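Local coordinates for protein acyl-CoA dehydrogenase (Geobacillus kaustophilus, PDB 2PG0) that probably catalyses the FAD-dependent alpha,beta-dehydrogenation of acyl chains carried as thioesters, at residues S86-V89 with G90-L93; S323-K326 with W327-E331. One frame throughout, in Å; residues are numbered along the deposited sequence.

Contact 1. Residues S86-V89 with G90-L93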
# COMPACT_ATOMS: atom_id res chain seq x y z
N SER A 86 8.52 -21.92 -13.27
CA SER A 86 8.10 -21.01 -14.33
C SER A 86 8.85 -21.20 -15.65
O SER A 86 8.38 -20.75 -16.69
CB SER A 86 8.27 -19.55 -13.85
OG SER A 86 7.53 -19.33 -12.67
N SER A 87 10.01 -21.85 -15.62
CA SER A 87 10.74 -22.12 -16.87
C SER A 87 10.00 -23.07 -17.79
O SER A 87 10.34 -23.20 -18.96
CB SER A 87 12.16 -22.61 -16.59
OG SER A 87 12.99 -21.55 -16.13
N LEU A 88 8.96 -23.72 -17.27
CA LEU A 88 8.13 -24.62 -18.06
C LEU A 88 6.99 -23.94 -18.83
O LEU A 88 6.18 -24.61 -19.48
CB LEU A 88 7.61 -25.75 -17.17
CG LEU A 88 8.69 -26.80 -16.90
CD1 LEU A 88 8.37 -27.58 -15.64
CD2 LEU A 88 8.89 -27.74 -18.10
N VAL A 89 6.95 -22.60 -18.77
CA VAL A 89 5.90 -21.82 -19.46
C VAL A 89 5.84 -22.03 -20.96
O VAL A 89 4.81 -21.78 -21.58
CB VAL A 89 6.01 -20.30 -19.19
CG1 VAL A 89 5.65 -19.99 -17.73
CG2 VAL A 89 7.38 -19.74 -19.60
N GLY A 90 6.95 -22.48 -21.54
CA GLY A 90 7.03 -22.75 -22.98
C GLY A 90 6.08 -23.84 -23.43
O GLY A 90 5.63 -23.84 -24.58
N ILE A 91 5.75 -24.76 -22.52
CA ILE A 91 4.77 -25.81 -22.83
C ILE A 91 3.36 -25.26 -22.95
O ILE A 91 2.67 -25.52 -23.94
CB ILE A 91 4.84 -26.98 -21.83
CG1 ILE A 91 6.17 -27.71 -22.00
CG2 ILE A 91 3.66 -27.94 -22.04
CD1 ILE A 91 6.59 -28.52 -20.82
N GLY A 92 2.93 -24.49 -21.94
CA GLY A 92 1.64 -23.79 -21.99
C GLY A 92 1.54 -22.87 -23.18
O GLY A 92 0.47 -22.73 -23.78
N LEU A 93 2.65 -22.23 -23.53
CA LEU A 93 2.70 -21.37 -24.73
C LEU A 93 2.42 -22.19 -26.00
O LEU A 93 1.55 -21.83 -26.81
CB LEU A 93 4.05 -20.64 -24.81
CG LEU A 93 4.30 -19.90 -26.13
CD1 LEU A 93 3.80 -18.49 -26.06
CD2 LEU A 93 5.77 -19.93 -26.50
O HOH W 1 9.53 -24.11 -21.34
O HOH W 2 3.19 -24.36 -19.20
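The L88 carbonyl accepts the amide of I91 in an i to i+3 bond (I91 N to L88 O, 3.1 Å), whereas V89 O already takes the i+4 amide of L93 (L93 N to V89 O, 2.9 Å), so the chain passes within one residue from 3-10 to alpha-helical pairing. The I91 amide reaches L88 O from well above the carbonyl plane, 45° out of it, and a water 3.0 Å from L88 O bridges that oxygen to G92 N. A second water accepts a weak bond from G90 N and donates to S87 O, 2.7 Å away. Beside this backbone turn the L88 and I91 side chains lie alongside each other, pointing the same way, with L88 CD2 3.6 Å from I91 CD1. Chi1 of I91 (-68°) turns CG1 toward the preceding turn, and the extended chi2 (159°) carries CD1 to the leucine. Both side chains pack on F46 of helix 44-52 and on L81 of helix 71-84. L93 leaves another side of the helix and packs on T162, a residue that binds FAD. This 3-10 entry into helix 89-105 belongs to the all-helical N-terminal domain of the acyl-CoA dehydrogenase fold, where the helix start lies close to the flavin site.

Contact 2. Residues S323-K326 with W327-E331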
# COMPACT_ATOMS: atom_id res chain seq x y z
N SER A 323 -8.29 -9.27 -18.20
CA SER A 323 -7.32 -8.19 -17.99
C SER A 323 -7.18 -7.86 -16.51
O SER A 323 -6.06 -7.65 -16.02
CB SER A 323 -7.71 -6.95 -18.80
OG SER A 323 -7.72 -7.26 -20.19
N MET A 324 -8.32 -7.83 -15.81
CA MET A 324 -8.36 -7.72 -14.35
C MET A 324 -7.57 -8.84 -13.68
O MET A 324 -6.69 -8.60 -12.84
CB MET A 324 -9.82 -7.77 -13.86
CG MET A 324 -10.62 -6.49 -14.10
SD MET A 324 -12.35 -6.60 -13.58
CE MET A 324 -12.83 -4.88 -13.79
N ALA A 325 -7.89 -10.08 -14.05
CA ALA A 325 -7.22 -11.25 -13.51
C ALA A 325 -5.71 -11.18 -13.72
O ALA A 325 -4.93 -11.35 -12.78
CB ALA A 325 -7.81 -12.53 -14.13
N LYS A 326 -5.30 -10.87 -14.95
CA LYS A 326 -3.88 -10.81 -15.30
C LYS A 326 -3.09 -9.80 -14.46
O LYS A 326 -2.08 -10.17 -13.86
CB LYS A 326 -3.70 -10.53 -16.79
CG LYS A 326 -2.31 -10.86 -17.35
CD LYS A 326 -1.33 -9.71 -17.08
CE LYS A 326 0.01 -9.95 -17.72
NZ LYS A 326 1.00 -8.91 -17.37
N TRP A 327 -3.52 -8.55 -14.41
CA TRP A 327 -2.74 -7.55 -13.68
C TRP A 327 -2.79 -7.76 -12.17
O TRP A 327 -1.76 -7.72 -11.50
CB TRP A 327 -3.07 -6.10 -14.10
CG TRP A 327 -4.18 -5.42 -13.35
CD1 TRP A 327 -5.47 -5.26 -13.76
CD2 TRP A 327 -4.10 -4.80 -12.05
NE1 TRP A 327 -6.20 -4.58 -12.81
CE2 TRP A 327 -5.38 -4.29 -11.75
CE3 TRP A 327 -3.07 -4.63 -11.12
CZ2 TRP A 327 -5.66 -3.63 -10.55
CZ3 TRP A 327 -3.34 -3.97 -9.93
CH2 TRP A 327 -4.63 -3.48 -9.65
N TRP A 328 -3.98 -8.01 -11.64
CA TRP A 328 -4.13 -8.08 -10.19
C TRP A 328 -3.44 -9.30 -9.59
O TRP A 328 -2.77 -9.18 -8.57
CB TRP A 328 -5.60 -8.02 -9.77
CG TRP A 328 -5.74 -7.80 -8.30
CD1 TRP A 328 -5.82 -6.59 -7.65
CD2 TRP A 328 -5.79 -8.81 -7.28
NE1 TRP A 328 -5.93 -6.79 -6.29
CE2 TRP A 328 -5.91 -8.14 -6.04
CE3 TRP A 328 -5.76 -10.21 -7.29
CZ2 TRP A 328 -6.00 -8.82 -4.82
CZ3 TRP A 328 -5.85 -10.89 -6.09
CH2 TRP A 328 -5.97 -10.20 -4.87
N ILE A 329 -3.59 -10.45 -10.24
CA ILE A 329 -2.97 -11.69 -9.75
C ILE A 329 -1.44 -11.64 -9.86
O ILE A 329 -0.73 -12.09 -8.96
CB ILE A 329 -3.57 -12.97 -10.40
CG1 ILE A 329 -5.03 -13.13 -9.98
CG2 ILE A 329 -2.80 -14.21 -9.96
CD1 ILE A 329 -5.81 -14.21 -10.77
N THR A 330 -0.92 -11.09 -10.96
CA THR A 330 0.53 -10.97 -11.09
C THR A 330 1.12 -10.03 -10.02
O THR A 330 2.13 -10.36 -9.41
CB THR A 330 1.00 -10.60 -12.52
OG1 THR A 330 0.42 -9.35 -12.94
CG2 THR A 330 0.65 -11.72 -13.51
N GLU A 331 0.48 -8.88 -9.79
CA GLU A 331 0.92 -7.98 -8.71
C GLU A 331 0.82 -8.65 -7.34
O GLU A 331 1.72 -8.51 -6.52
CB GLU A 331 0.16 -6.65 -8.70
CG GLU A 331 0.44 -5.75 -9.90
CD GLU A 331 1.92 -5.39 -10.10
OE1 GLU A 331 2.72 -5.40 -9.14
OE2 GLU A 331 2.29 -5.07 -11.25
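S323 O receives the amide of W327 almost straight (W327 N to S323 O, 3.1 Å, 173° at the hydrogen), one of four i to i+4 bonds that join 323-326 to 327-331 in helix 319-343 of the C-terminal helical domain. The same oxygen lies near the plane of the W327 ring, at its edge, 3.3 Å from W327 CD1. M324 O lies over one face of that indole and accepts W328 N at 3.0 Å, nearly in line with the carbonyl. The first torsion of W327 (chi1 89°) sets CG over its own backbone and lays the indole across the helix, the CD1 and NE1 side turned back to S323 and M324, with E331 CG in plane at the ring edge. W328 CB stands over the centre of the W327 ring, 4.1 Å above its plane. Outside the turn, W327 NE1 bonds T296 OG1 of the second subunit and the ring makes a cation-pi contact with K376, placing this face of the helix at the subunit interface. A325 O accepts I329 N, and I329 CG1 rests 3.3 Å from that oxygen, while A325 CB and I329 CD1 touch only loosely. K326 bends at its second torsion (chi2 -83°), and its ammonium bonds N372 OD1 and the carbonyls of S365 and G370, next to the FAD-binding T371. The K326 carbonyl is approached from T330 twice: the amide T330 N makes a longer bond from above the carbonyl plane, and the hydroxyl T330 OG1, also bonded by N372 ND2, comes within 2.8 Å of K326 O.

Overall arrangement
Contacts 1 and 2 are both buried, local turns of helix, yet they belong to different helices in different domains: 86-93 opens helix 89-105 of the N-terminal domain, 323-331 runs within helix 319-343 of the C-terminal one. Their centres lie about 18 Å apart and their nearest atoms about 10 Å, without touching. Contact 1 is nearer the middle of the chain, its side chains mainly aliphatic and met by the same chain alone, with waters bridging its backbone. Contact 2 is regular alpha-helix with bulky indoles, faces a second subunit and carries a buried lysine. Each approaches FAD differently, contact 1 through an apolar leucine, contact 2 through the loop that its lysine holds.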